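Local coordinates for 190aa long hypothetical protein (Pyrococcus horikoshii, PDB 2DDZ) that is of unknown function but forms a hexamer and belongs to a sequence family grouped with the class II aminoacyl-tRNA synthetases, at residues M4-I9 with A171-I176; L90-L95 with I134-N139; S19-H24 with E50-E55. All blocks are in the same frame, centred on the assembly; numbering follows the deposited sequence.

Contact 1 of 3, residues M4-I9 with A171-I176; sequences MELLII and ALVEEI
Val173 and Ile176 of helix 161-184 meet Leu6 and Met4 at strand 5-8. This is helix-on-sheet packing in an alpha/beta fold, where one face of the mixed sheet carries the C-terminal helix. Strand 5-8 runs parallel to strand 36-45 and is hydrogen-bonded to it through the backbones of Glu5, Leu7 and Ile9. No hydrogen bond joins the helix segment to the strand segment, so the contact is purely apolar.

Along the helix, Ala171 and Leu172 face helix 81-100 instead, on Arg94 and Leu91. Within 171-176, Val173 is the first residue to touch 4-9. One turn earlier in the same helix, Ala169 already packs on Leu6 and Ile8. The CG2 branch of Val173 lies 4.1 Å from CD2 of Leu6, and the two side chains cross obliquely. The closest CA atoms of the two segments are those of Val173 and Met4, 7.3 Å apart. Glu175 turns to the second subunit, where its OE2 makes a salt bridge with Arg108 of that neighbouring copy.

Ile176, one turn after Leu172, is buried. Met4 reaches it with a fully extended side chain (chi1 178°, chi2 179°), which carries the thioether out to the helix. The two side chains cross at about a right angle. Met4 SD sits 3.7 Å from Ile176 CG2 and 3.8 Å from Ile176 CD1, so both branches touch the sulfur. The methyl CE of Met4 closes on the same CD1 of Ile176 at 3.7 Å.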
ATOM      1  N   MET E   4     -18.283 -14.231  -2.634  1.00 79.32           N
ATOM      2  CA  MET E   4     -18.437 -13.077  -3.567  1.00 67.49           C
ATOM      3  C   MET E   4     -19.887 -12.993  -4.095  1.00 64.18           C
ATOM      4  O   MET E   4     -20.606 -13.991  -4.065  1.00 68.27           O
ATOM      5  CB  MET E   4     -17.484 -13.258  -4.749  1.00 64.38           C
ATOM      6  CG  MET E   4     -17.553 -12.182  -5.809  1.00 60.09           C
ATOM      7  SD  MET E   4     -16.380 -12.442  -7.147  1.00 44.18           S
ATOM      8  CE  MET E   4     -16.935 -11.207  -8.175  1.00 24.61           C
ATOM      9  N   GLU E   5     -20.288 -11.825  -4.607  1.00 46.39           N
ATOM     10  CA  GLU E   5     -21.658 -11.584  -5.127  1.00 46.02           C
ATOM     11  C   GLU E   5     -21.804 -11.655  -6.649  1.00 43.78           C
ATOM     12  O   GLU E   5     -20.949 -11.160  -7.380  1.00 40.16           O
ATOM     13  CB  GLU E   5     -22.152 -10.202  -4.697  1.00 45.79           C
ATOM     14  CG  GLU E   5     -22.622 -10.075  -3.262  1.00 68.68           C
ATOM     15  CD  GLU E   5     -24.032 -10.592  -3.054  1.00 72.27           C
ATOM     16  OE1 GLU E   5     -24.938 -10.220  -3.836  1.00 76.10           O
ATOM     17  OE2 GLU E   5     -24.237 -11.363  -2.097  1.00 77.92           O
ATOM     18  N   LEU E   6     -22.909 -12.241  -7.108  1.00 38.35           N
ATOM     19  CA  LEU E   6     -23.181 -12.380  -8.533  1.00 37.88           C
ATOM     20  C   LEU E   6     -24.619 -12.001  -8.884  1.00 42.31           C
ATOM     21  O   LEU E   6     -25.557 -12.357  -8.176  1.00 49.87           O
ATOM     22  CB  LEU E   6     -22.925 -13.815  -8.995  1.00 36.10           C
ATOM     23  CG  LEU E   6     -23.366 -14.146 -10.429  1.00 45.23           C
ATOM     24  CD1 LEU E   6     -22.611 -13.284 -11.435  1.00 35.18           C
ATOM     25  CD2 LEU E   6     -23.104 -15.608 -10.708  1.00 42.14           C
ATOM     26  N   LEU E   7     -24.778 -11.271  -9.982  1.00 45.11           N
ATOM     27  CA  LEU E   7     -26.091 -10.849 -10.444  1.00 45.06           C
ATOM     28  C   LEU E   7     -26.168 -10.876 -11.963  1.00 50.37           C
ATOM     29  O   LEU E   7     -25.454 -10.134 -12.638  1.00 49.80           O
ATOM     30  CB  LEU E   7     -26.418  -9.433  -9.961  1.00 33.24           C
ATOM     31  CG  LEU E   7     -27.740  -8.859 -10.510  1.00 47.13           C
ATOM     32  CD1 LEU E   7     -28.911  -9.714 -10.006  1.00 31.14           C
ATOM     33  CD2 LEU E   7     -27.923  -7.397 -10.071  1.00 38.74           C
ATOM     34  N   ILE E   8     -27.030 -11.741 -12.494  1.00 48.20           N
ATOM     35  CA  ILE E   8     -27.236 -11.835 -13.934  1.00 41.36           C
ATOM     36  C   ILE E   8     -28.599 -11.206 -14.203  1.00 43.60           C
ATOM     37  O   ILE E   8     -29.605 -11.704 -13.716  1.00 58.47           O
ATOM     38  CB  ILE E   8     -27.295 -13.296 -14.425  1.00 38.91           C
ATOM     39  CG1 ILE E   8     -26.108 -14.105 -13.903  1.00 42.40           C
ATOM     40  CG2 ILE E   8     -27.267 -13.326 -15.944  1.00 36.99           C
ATOM     41  CD1 ILE E   8     -24.774 -13.599 -14.381  1.00 74.16           C
ATOM     42  N   ILE E   9     -28.634 -10.113 -14.959  1.00 45.98           N
ATOM     43  CA  ILE E   9     -29.901  -9.445 -15.273  1.00 49.03           C
ATOM     44  C   ILE E   9     -30.521 -10.105 -16.517  1.00 51.54           C
ATOM     45  O   ILE E   9     -30.154  -9.799 -17.647  1.00 52.75           O
ATOM     46  CB  ILE E   9     -29.676  -7.938 -15.503  1.00 45.94           C
ATOM     47  CG1 ILE E   9     -29.089  -7.334 -14.225  1.00 41.70           C
ATOM     48  CG2 ILE E   9     -30.995  -7.242 -15.867  1.00 35.90           C
ATOM     49  CD1 ILE E   9     -28.628  -5.912 -14.374  1.00 50.71           C
ATOM     50  N   ALA E 171     -18.143 -19.427 -14.062  1.00 41.08           N
ATOM     51  CA  ALA E 171     -16.730 -19.709 -14.322  1.00 36.77           C
ATOM     52  C   ALA E 171     -15.822 -18.602 -13.795  1.00 40.22           C
ATOM     53  O   ALA E 171     -14.759 -18.874 -13.241  1.00 40.44           O
ATOM     54  CB  ALA E 171     -16.501 -19.888 -15.824  1.00 28.51           C
ATOM     55  N   LEU E 172     -16.246 -17.353 -13.982  1.00 42.07           N
ATOM     56  CA  LEU E 172     -15.479 -16.203 -13.531  1.00 34.96           C
ATOM     57  C   LEU E 172     -15.512 -16.052 -12.011  1.00 34.16           C
ATOM     58  O   LEU E 172     -14.500 -15.710 -11.395  1.00 33.44           O
ATOM     59  CB  LEU E 172     -15.990 -14.931 -14.211  1.00 35.60           C
ATOM     60  CG  LEU E 172     -15.823 -14.910 -15.736  1.00 39.64           C
ATOM     61  CD1 LEU E 172     -16.032 -13.493 -16.238  1.00 38.87           C
ATOM     62  CD2 LEU E 172     -14.436 -15.412 -16.125  1.00 37.79           C
ATOM     63  N   VAL E 173     -16.665 -16.302 -11.401  1.00 32.28           N
ATOM     64  CA  VAL E 173     -16.752 -16.206  -9.951  1.00 31.32           C
ATOM     65  C   VAL E 173     -15.812 -17.246  -9.342  1.00 38.62           C
ATOM     66  O   VAL E 173     -15.059 -16.945  -8.419  1.00 39.52           O
ATOM     67  CB  VAL E 173     -18.189 -16.451  -9.446  1.00 35.33           C
ATOM     68  CG1 VAL E 173     -18.193 -16.602  -7.930  1.00 36.45           C
ATOM     69  CG2 VAL E 173     -19.079 -15.291  -9.848  1.00 40.06           C
ATOM     70  N   GLU E 174     -15.837 -18.465  -9.872  1.00 44.78           N
ATOM     71  CA  GLU E 174     -14.961 -19.519  -9.361  1.00 47.19           C
ATOM     72  C   GLU E 174     -13.496 -19.143  -9.538  1.00 42.22           C
ATOM     73  O   GLU E 174     -12.661 -19.462  -8.696  1.00 42.53           O
ATOM     74  CB  GLU E 174     -15.226 -20.841 -10.076  1.00 41.42           C
ATOM     75  CG  GLU E 174     -16.611 -21.398  -9.849  1.00 67.95           C
ATOM     76  CD  GLU E 174     -16.773 -22.788 -10.431  1.00 82.90           C
ATOM     77  OE1 GLU E 174     -15.960 -23.170 -11.304  1.00 88.04           O
ATOM     78  OE2 GLU E 174     -17.722 -23.490 -10.023  1.00 86.29           O
ATOM     79  N   GLU E 175     -13.187 -18.469 -10.640  1.00 42.85           N
ATOM     80  CA  GLU E 175     -11.817 -18.058 -10.914  1.00 44.79           C
ATOM     81  C   GLU E 175     -11.348 -17.108  -9.826  1.00 45.93           C
ATOM     82  O   GLU E 175     -10.273 -17.281  -9.247  1.00 44.07           O
ATOM     83  CB  GLU E 175     -11.734 -17.355 -12.269  1.00 42.98           C
ATOM     84  CG  GLU E 175     -10.318 -17.202 -12.802  1.00 48.66           C
ATOM     85  CD  GLU E 175      -9.621 -18.540 -12.993  1.00 53.05           C
ATOM     86  OE1 GLU E 175     -10.267 -19.479 -13.511  1.00 55.35           O
ATOM     87  OE2 GLU E 175      -8.427 -18.653 -12.633  1.00 49.88           O
ATOM     88  N   ILE E 176     -12.172 -16.105  -9.550  1.00 41.29           N
ATOM     89  CA  ILE E 176     -11.844 -15.113  -8.544  1.00 42.00           C
ATOM     90  C   ILE E 176     -11.695 -15.731  -7.155  1.00 44.37           C
ATOM     91  O   ILE E 176     -10.746 -15.416  -6.437  1.00 45.50           O
ATOM     92  CB  ILE E 176     -12.913 -14.001  -8.519  1.00 32.28           C
ATOM     93  CG1 ILE E 176     -12.779 -13.157  -9.786  1.00 35.20           C
ATOM     94  CG2 ILE E 176     -12.764 -13.158  -7.269  1.00 34.83           C
ATOM     95  CD1 ILE E 176     -13.915 -12.205 -10.025  1.00 50.54           C
TER

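Contact 2 of 3, residues L90-L95 with I134-N139; sequences LLIARL and IHIGLN
Ile92 and Ile136 both place CG1 opposite their own carbonyl carbon, with chi1 at -81° and -67°. At Ile92 the second torsion then folds CD1 round (chi2 44°), and this methyl becomes the part that touches the strand. CD1 of Ile92 comes to 3.6 Å from CG1 of Ile136. The two side chains slide past each other in opposite directions, so the contact is made alongside. The other branch of Ile136 is used as well. Its CG2 meets CD1 of Leu95 at 3.9 Å, and here the side chains approach at a slant. Ile136 is thus held on two branches by two residues of one helix, three positions apart.

The contact is a helix laid on a beta-sheet, close to the centre of the chain. Helix 81-100 covers the face of the mixed sheet to which Ile136 points. Strand 131-139 is an inner strand there. It is antiparallel to strand 68-75 along one edge and to strand 118-128 along the other. Ile136 is hydrogen-bonded through its backbone to Tyr71, and its side chain also rests on Tyr71 and Ser123.

All three touching residues are buried, and no hydrogen bond crosses between the two segments. Ile113 of strand 112-115 packs against both Ile92 and Leu95, and also against Leu138. On another side of the helix, Leu90 packs on Lys89 and Ala93 on Glu97, both of the second subunit. The closest CA atoms of the two segments are those of Ile92 and Ile136, 7.9 Å apart.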
ATOM      1  N   LEU E  90      -6.545 -12.752 -16.680  1.00 32.14           N
ATOM      2  CA  LEU E  90      -6.770 -14.100 -16.182  1.00 27.18           C
ATOM      3  C   LEU E  90      -8.209 -14.477 -16.516  1.00 38.35           C
ATOM      4  O   LEU E  90      -8.489 -15.610 -16.910  1.00 33.92           O
ATOM      5  CB  LEU E  90      -6.587 -14.164 -14.671  1.00 32.72           C
ATOM      6  CG  LEU E  90      -6.918 -15.517 -14.032  1.00 35.38           C
ATOM      7  CD1 LEU E  90      -6.095 -16.643 -14.675  1.00 30.08           C
ATOM      8  CD2 LEU E  90      -6.638 -15.432 -12.549  1.00 21.26           C
ATOM      9  N   LEU E  91      -9.118 -13.520 -16.357  1.00 30.70           N
ATOM     10  CA  LEU E  91     -10.527 -13.761 -16.631  1.00 37.12           C
ATOM     11  C   LEU E  91     -10.793 -13.960 -18.129  1.00 39.47           C
ATOM     12  O   LEU E  91     -11.584 -14.825 -18.505  1.00 37.30           O
ATOM     13  CB  LEU E  91     -11.376 -12.605 -16.090  1.00 31.98           C
ATOM     14  CG  LEU E  91     -11.313 -12.315 -14.588  1.00 33.42           C
ATOM     15  CD1 LEU E  91     -12.236 -11.143 -14.269  1.00 38.40           C
ATOM     16  CD2 LEU E  91     -11.730 -13.539 -13.797  1.00 27.21           C
ATOM     17  N   ILE E  92     -10.146 -13.166 -18.981  1.00 39.09           N
ATOM     18  CA  ILE E  92     -10.325 -13.309 -20.430  1.00 34.50           C
ATOM     19  C   ILE E  92      -9.777 -14.677 -20.817  1.00 40.11           C
ATOM     20  O   ILE E  92     -10.334 -15.362 -21.676  1.00 34.36           O
ATOM     21  CB  ILE E  92      -9.586 -12.189 -21.230  1.00 33.97           C
ATOM     22  CG1 ILE E  92     -10.430 -10.913 -21.241  1.00 28.97           C
ATOM     23  CG2 ILE E  92      -9.388 -12.594 -22.683  1.00 33.81           C
ATOM     24  CD1 ILE E  92     -10.995 -10.604 -19.919  1.00 63.01           C
ATOM     25  N   ALA E  93      -8.692 -15.081 -20.165  1.00 37.53           N
ATOM     26  CA  ALA E  93      -8.108 -16.383 -20.446  1.00 40.91           C
ATOM     27  C   ALA E  93      -9.103 -17.477 -20.067  1.00 43.38           C
ATOM     28  O   ALA E  93      -9.258 -18.447 -20.802  1.00 46.50           O
ATOM     29  CB  ALA E  93      -6.805 -16.564 -19.678  1.00 34.68           C
ATOM     30  N   ARG E  94      -9.782 -17.328 -18.931  1.00 42.77           N
ATOM     31  CA  ARG E  94     -10.754 -18.339 -18.524  1.00 40.24           C
ATOM     32  C   ARG E  94     -11.910 -18.411 -19.524  1.00 43.05           C
ATOM     33  O   ARG E  94     -12.384 -19.501 -19.842  1.00 43.95           O
ATOM     34  CB  ARG E  94     -11.306 -18.055 -17.135  1.00 30.11           C
ATOM     35  CG  ARG E  94     -12.421 -19.023 -16.708  1.00 46.36           C
ATOM     36  CD  ARG E  94     -11.884 -20.409 -16.318  1.00 34.95           C
ATOM     37  NE  ARG E  94     -12.958 -21.346 -15.979  1.00 53.87           N
ATOM     38  CZ  ARG E  94     -13.637 -22.073 -16.869  1.00 59.31           C
ATOM     39  NH1 ARG E  94     -13.357 -21.982 -18.163  1.00 53.44           N
ATOM     40  NH2 ARG E  94     -14.601 -22.892 -16.471  1.00 49.84           N
ATOM     41  N   LEU E  95     -12.361 -17.254 -20.010  1.00 38.77           N
ATOM     42  CA  LEU E  95     -13.433 -17.200 -21.000  1.00 36.08           C
ATOM     43  C   LEU E  95     -12.997 -17.928 -22.270  1.00 47.15           C
ATOM     44  O   LEU E  95     -13.812 -18.551 -22.950  1.00 54.03           O
ATOM     45  CB  LEU E  95     -13.783 -15.753 -21.361  1.00 36.04           C
ATOM     46  CG  LEU E  95     -14.503 -14.930 -20.294  1.00 40.84           C
ATOM     47  CD1 LEU E  95     -14.828 -13.566 -20.872  1.00 39.91           C
ATOM     48  CD2 LEU E  95     -15.792 -15.646 -19.843  1.00 37.35           C
ATOM     49  N   ILE E 134     -13.359  -3.696 -13.624  1.00 28.88           N
ATOM     50  CA  ILE E 134     -13.125  -4.382 -14.895  1.00 27.48           C
ATOM     51  C   ILE E 134     -14.368  -4.540 -15.771  1.00 27.25           C
ATOM     52  O   ILE E 134     -15.446  -4.852 -15.282  1.00 29.60           O
ATOM     53  CB  ILE E 134     -12.588  -5.828 -14.665  1.00 33.96           C
ATOM     54  CG1 ILE E 134     -11.295  -5.813 -13.854  1.00 33.09           C
ATOM     55  CG2 ILE E 134     -12.382  -6.525 -15.997  1.00 29.51           C
ATOM     56  CD1 ILE E 134     -10.447  -4.611 -14.110  1.00 60.88           C
ATOM     57  N   HIS E 135     -14.215  -4.336 -17.072  1.00 25.31           N
ATOM     58  CA  HIS E 135     -15.324  -4.557 -17.988  1.00 29.02           C
ATOM     59  C   HIS E 135     -14.925  -5.539 -19.076  1.00 30.16           C
ATOM     60  O   HIS E 135     -13.816  -5.491 -19.591  1.00 37.93           O
ATOM     61  CB  HIS E 135     -15.806  -3.271 -18.677  1.00 35.73           C
ATOM     62  CG  HIS E 135     -16.812  -3.524 -19.768  1.00 36.32           C
ATOM     63  ND1 HIS E 135     -16.469  -3.594 -21.101  1.00 35.52           N
ATOM     64  CD2 HIS E 135     -18.141  -3.795 -19.710  1.00 32.05           C
ATOM     65  CE1 HIS E 135     -17.538  -3.898 -21.817  1.00 34.91           C
ATOM     66  NE2 HIS E 135     -18.565  -4.025 -20.998  1.00 35.70           N
ATOM     67  N   ILE E 136     -15.831  -6.448 -19.405  1.00 34.04           N
ATOM     68  CA  ILE E 136     -15.591  -7.391 -20.486  1.00 35.76           C
ATOM     69  C   ILE E 136     -16.861  -7.346 -21.307  1.00 36.00           C
ATOM     70  O   ILE E 136     -17.956  -7.306 -20.753  1.00 33.87           O
ATOM     71  CB  ILE E 136     -15.396  -8.848 -20.026  1.00 34.71           C
ATOM     72  CG1 ILE E 136     -14.108  -9.003 -19.218  1.00 35.56           C
ATOM     73  CG2 ILE E 136     -15.374  -9.760 -21.248  1.00 25.47           C
ATOM     74  CD1 ILE E 136     -14.240  -8.496 -17.812  1.00 69.92           C
ATOM     75  N   GLY E 137     -16.707  -7.341 -22.626  1.00 36.94           N
ATOM     76  CA  GLY E 137     -17.854  -7.303 -23.505  1.00 38.11           C
ATOM     77  C   GLY E 137     -17.667  -8.316 -24.610  1.00 39.58           C
ATOM     78  O   GLY E 137     -16.588  -8.410 -25.182  1.00 39.63           O
ATOM     79  N   LEU E 138     -18.705  -9.096 -24.893  1.00 39.09           N
ATOM     80  CA  LEU E 138     -18.627 -10.089 -25.956  1.00 40.42           C
ATOM     81  C   LEU E 138     -19.738  -9.793 -26.947  1.00 39.47           C
ATOM     82  O   LEU E 138     -20.906  -9.695 -26.559  1.00 36.09           O
ATOM     83  CB  LEU E 138     -18.799 -11.507 -25.403  1.00 27.98           C
ATOM     84  CG  LEU E 138     -17.841 -11.991 -24.308  1.00 36.13           C
ATOM     85  CD1 LEU E 138     -18.170 -13.438 -23.983  1.00 40.32           C
ATOM     86  CD2 LEU E 138     -16.381 -11.867 -24.768  1.00 26.75           C
ATOM     87  N   ASN E 139     -19.374  -9.635 -28.218  1.00 45.75           N
ATOM     88  CA  ASN E 139     -20.363  -9.367 -29.264  1.00 45.48           C
ATOM     89  C   ASN E 139     -21.347 -10.536 -29.347  1.00 45.90           C
ATOM     90  O   ASN E 139     -20.935 -11.699 -29.353  1.00 40.75           O
ATOM     91  CB  ASN E 139     -19.702  -9.235 -30.646  1.00 36.93           C
ATOM     92  CG  ASN E 139     -18.748  -8.057 -30.753  1.00 42.96           C
ATOM     93  OD1 ASN E 139     -19.117  -6.913 -30.504  1.00 42.73           O
ATOM     94  ND2 ASN E 139     -17.509  -8.339 -31.150  1.00 40.09           N
TER

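Contact 3 of 3, residues S19-H24 with E50-E55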
ATOM      1  N   SER E  19     -20.275   4.205 -18.405  1.00 36.37           N
ATOM      2  CA  SER E  19     -20.418   4.679 -17.026  1.00 34.11           C
ATOM      3  C   SER E  19     -20.558   3.587 -15.969  1.00 36.19           C
ATOM      4  O   SER E  19     -20.499   3.868 -14.773  1.00 33.38           O
ATOM      5  CB  SER E  19     -21.593   5.670 -16.908  1.00 31.91           C
ATOM      6  OG  SER E  19     -22.843   5.035 -17.132  1.00 46.28           O
ATOM      7  N   ALA E  20     -20.735   2.342 -16.392  1.00 36.69           N
ATOM      8  CA  ALA E  20     -20.853   1.255 -15.429  1.00 37.79           C
ATOM      9  C   ALA E  20     -19.478   0.890 -14.866  1.00 32.88           C
ATOM     10  O   ALA E  20     -19.371   0.129 -13.908  1.00 36.22           O
ATOM     11  CB  ALA E  20     -21.502   0.042 -16.082  1.00 34.79           C
ATOM     12  N   ILE E  21     -18.431   1.455 -15.462  1.00 34.86           N
ATOM     13  CA  ILE E  21     -17.055   1.209 -15.030  1.00 34.69           C
ATOM     14  C   ILE E  21     -16.745   1.940 -13.730  1.00 35.56           C
ATOM     15  O   ILE E  21     -15.778   1.612 -13.046  1.00 36.26           O
ATOM     16  CB  ILE E  21     -16.035   1.681 -16.092  1.00 30.44           C
ATOM     17  CG1 ILE E  21     -14.705   0.964 -15.876  1.00 26.97           C
ATOM     18  CG2 ILE E  21     -15.861   3.202 -16.018  1.00 30.39           C
ATOM     19  CD1 ILE E  21     -14.785  -0.527 -16.121  1.00 27.43           C
ATOM     20  N   ARG E  22     -17.570   2.935 -13.390  1.00 33.54           N
ATOM     21  CA  ARG E  22     -17.375   3.713 -12.152  1.00 33.12           C
ATOM     22  C   ARG E  22     -17.508   2.907 -10.861  1.00 37.12           C
ATOM     23  O   ARG E  22     -18.208   1.889 -10.798  1.00 38.20           O
ATOM     24  CB  ARG E  22     -18.346   4.918 -12.057  1.00 26.12           C
ATOM     25  CG  ARG E  22     -18.179   5.899 -13.233  1.00 41.56           C
ATOM     26  CD  ARG E  22     -18.668   7.245 -12.870  1.00 54.16           C
ATOM     27  NE  ARG E  22     -18.843   8.171 -13.945  1.00 64.20           N
ATOM     28  CZ  ARG E  22     -19.111   9.453 -13.696  1.00 79.33           C
ATOM     29  NH1 ARG E  22     -19.219  10.282 -14.705  1.00 77.12           N
ATOM     30  NH2 ARG E  22     -19.287   9.884 -12.439  1.00 83.52           N
ATOM     31  N   SER E  23     -16.885   3.421  -9.805  1.00 30.49           N
ATOM     32  CA  SER E  23     -16.917   2.753  -8.515  1.00 35.30           C
ATOM     33  C   SER E  23     -18.290   2.763  -7.881  1.00 31.80           C
ATOM     34  O   SER E  23     -19.042   3.728  -8.014  1.00 32.47           O
ATOM     35  CB  SER E  23     -15.896   3.372  -7.544  1.00 29.85           C
ATOM     36  OG  SER E  23     -16.205   4.720  -7.219  1.00 33.50           O
ATOM     37  N   HIS E  24     -18.592   1.671  -7.186  1.00 23.41           N
ATOM     38  CA  HIS E  24     -19.854   1.483  -6.487  1.00 26.74           C
ATOM     39  C   HIS E  24     -21.052   1.406  -7.431  1.00 23.93           C
ATOM     40  O   HIS E  24     -22.187   1.546  -7.001  1.00 37.91           O
ATOM     41  CB  HIS E  24     -20.057   2.596  -5.455  1.00 23.17           C
ATOM     42  CG  HIS E  24     -19.143   2.504  -4.269  1.00 32.07           C
ATOM     43  ND1 HIS E  24     -19.326   1.587  -3.255  1.00 28.49           N
ATOM     44  CD2 HIS E  24     -18.064   3.243  -3.917  1.00 25.55           C
ATOM     45  CE1 HIS E  24     -18.403   1.769  -2.326  1.00 27.67           C
ATOM     46  NE2 HIS E  24     -17.625   2.768  -2.704  1.00 33.41           N
ATOM     47  N   GLU E  50     -16.453   8.754 -20.957  1.00 51.31           N
ATOM     48  CA  GLU E  50     -16.457   7.560 -20.127  1.00 45.15           C
ATOM     49  C   GLU E  50     -15.378   6.570 -20.574  1.00 37.89           C
ATOM     50  O   GLU E  50     -15.165   5.546 -19.926  1.00 47.31           O
ATOM     51  CB  GLU E  50     -17.829   6.881 -20.179  1.00 39.99           C
ATOM     52  CG  GLU E  50     -18.988   7.717 -19.636  1.00 54.18           C
ATOM     53  CD  GLU E  50     -18.920   7.939 -18.131  1.00 55.58           C
ATOM     54  OE1 GLU E  50     -18.291   7.123 -17.423  1.00 58.86           O
ATOM     55  OE2 GLU E  50     -19.514   8.925 -17.654  1.00 64.39           O
ATOM     56  N   MET E  51     -14.703   6.871 -21.683  1.00 32.42           N
ATOM     57  CA  MET E  51     -13.656   5.993 -22.197  1.00 40.13           C
ATOM     58  C   MET E  51     -12.471   5.924 -21.232  1.00 35.24           C
ATOM     59  O   MET E  51     -11.977   6.951 -20.767  1.00 32.33           O
ATOM     60  CB  MET E  51     -13.174   6.469 -23.573  1.00 41.28           C
ATOM     61  CG  MET E  51     -14.139   6.208 -24.715  1.00 43.32           C
ATOM     62  SD  MET E  51     -13.434   6.538 -26.304  1.00 36.08           S
ATOM     63  CE  MET E  51     -12.837   5.042 -26.598  1.00 43.37           C
ATOM     64  N   VAL E  52     -12.022   4.709 -20.935  1.00 34.80           N
ATOM     65  CA  VAL E  52     -10.910   4.516 -20.008  1.00 36.36           C
ATOM     66  C   VAL E  52      -9.562   4.314 -20.699  1.00 39.39           C
ATOM     67  O   VAL E  52      -8.538   4.782 -20.212  1.00 28.95           O
ATOM     68  CB  VAL E  52     -11.192   3.321 -19.060  1.00 34.66           C
ATOM     69  CG1 VAL E  52      -9.937   2.964 -18.273  1.00 29.95           C
ATOM     70  CG2 VAL E  52     -12.335   3.682 -18.089  1.00 27.71           C
ATOM     71  N   ASP E  53      -9.561   3.605 -21.824  1.00 40.93           N
ATOM     72  CA  ASP E  53      -8.323   3.365 -22.557  1.00 32.03           C
ATOM     73  C   ASP E  53      -7.869   4.667 -23.229  1.00 33.30           C
ATOM     74  O   ASP E  53      -8.462   5.106 -24.214  1.00 28.45           O
ATOM     75  CB  ASP E  53      -8.532   2.279 -23.618  1.00 20.01           C
ATOM     76  CG  ASP E  53      -7.223   1.736 -24.171  1.00 34.48           C
ATOM     77  OD1 ASP E  53      -6.195   2.446 -24.125  1.00 36.68           O
ATOM     78  OD2 ASP E  53      -7.220   0.588 -24.667  1.00 45.97           O
ATOM     79  N   ILE E  54      -6.816   5.278 -22.686  1.00 33.59           N
ATOM     80  CA  ILE E  54      -6.282   6.515 -23.227  1.00 26.98           C
ATOM     81  C   ILE E  54      -5.904   6.348 -24.691  1.00 36.47           C
ATOM     82  O   ILE E  54      -6.012   7.295 -25.475  1.00 32.00           O
ATOM     83  CB  ILE E  54      -5.033   6.994 -22.451  1.00 32.74           C
ATOM     84  CG1 ILE E  54      -5.416   7.387 -21.022  1.00 29.53           C
ATOM     85  CG2 ILE E  54      -4.430   8.221 -23.136  1.00 20.80           C
ATOM     86  CD1 ILE E  54      -6.560   8.363 -20.994  1.00 66.61           C
ATOM     87  N   GLU E  55      -5.432   5.158 -25.057  1.00 26.69           N
ATOM     88  CA  GLU E  55      -5.068   4.891 -26.450  1.00 32.34           C
ATOM     89  C   GLU E  55      -6.313   4.991 -27.358  1.00 43.15           C
ATOM     90  O   GLU E  55      -6.211   5.420 -28.510  1.00 40.12           O
ATOM     91  CB  GLU E  55      -4.447   3.495 -26.589  1.00 31.72           C
ATOM     92  CG  GLU E  55      -4.003   3.153 -28.010  1.00 44.56           C
ATOM     93  CD  GLU E  55      -3.363   1.769 -28.117  1.00 50.89           C
ATOM     94  OE1 GLU E  55      -3.239   1.081 -27.082  1.00 62.72           O
ATOM     95  OE2 GLU E  55      -2.982   1.370 -29.238  1.00 67.27           O
TER
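Arg22 and Glu50 form a salt bridge. NH1 of Arg22 donates to OE2 of Glu50 over 3.3 Å, with an N-H...O angle of 161°. The bond is nearly straight. It uses the syn lone pair of OE2 and stays near the guanidinium plane. The two flat groups are nearly coplanar, 24° apart. The other oxygen, OE1, lies at the guanidinium edge, 3.7 Å from NE of Arg22.

The Glu50 chain bends at chi2 (-68°), which brings its carboxylate over Ser19. There OE1 lies 3.3 Å from CA of Ser19 and 3.6 Å from CB of Ser19. The hydroxyl of Ser19 is hydrogen-bonded to Asp17 instead. Beside the polar pair, CG2 of Ile21 meets CG2 of Val52 at 4.1 Å.

Further out, Lys133 NZ is hydrogen-bonded to the carbonyl oxygens of Ala20 and Arg22. Asp53 is the N-cap of helix 54-59, and its OD1 accepts from N of Glu55 at 3.0 Å. The backbones of Ser23, Val52 and Ile54 hydrogen-bond to the second subunit, whose Val189 covers Ile21 and Val52.

The contact joins two connections of the fold. One runs from strand 5-8 to helix 25-30, the other from strand 36-45 to helix 54-59, and both lie against Ile124 of strand 118-128.

Overall arrangement
Contacts 1 and 2 have centres 12 Å apart and reach the same mixed sheet through two helices, 161-184 and 81-100. These helices touch each other, with CD of Arg94 3.4 Å from OE1 of Glu175. Contact 3 lies about 16 Å from contact 2 and 20 Å from contact 1, centre to centre. It touches contact 2 where CD1 of Ile21 comes 3.9 Å from CB of His135, but it does not touch contact 1. Along the chain, contact 1 joins the N-terminal strand to the C-terminal helix and spans the other two. Contact 3 closes before contact 2 opens. Each contact has residues that also meet a neighbouring subunit; in contact 3 these include the touching residues Ile21, Arg22 and Val52.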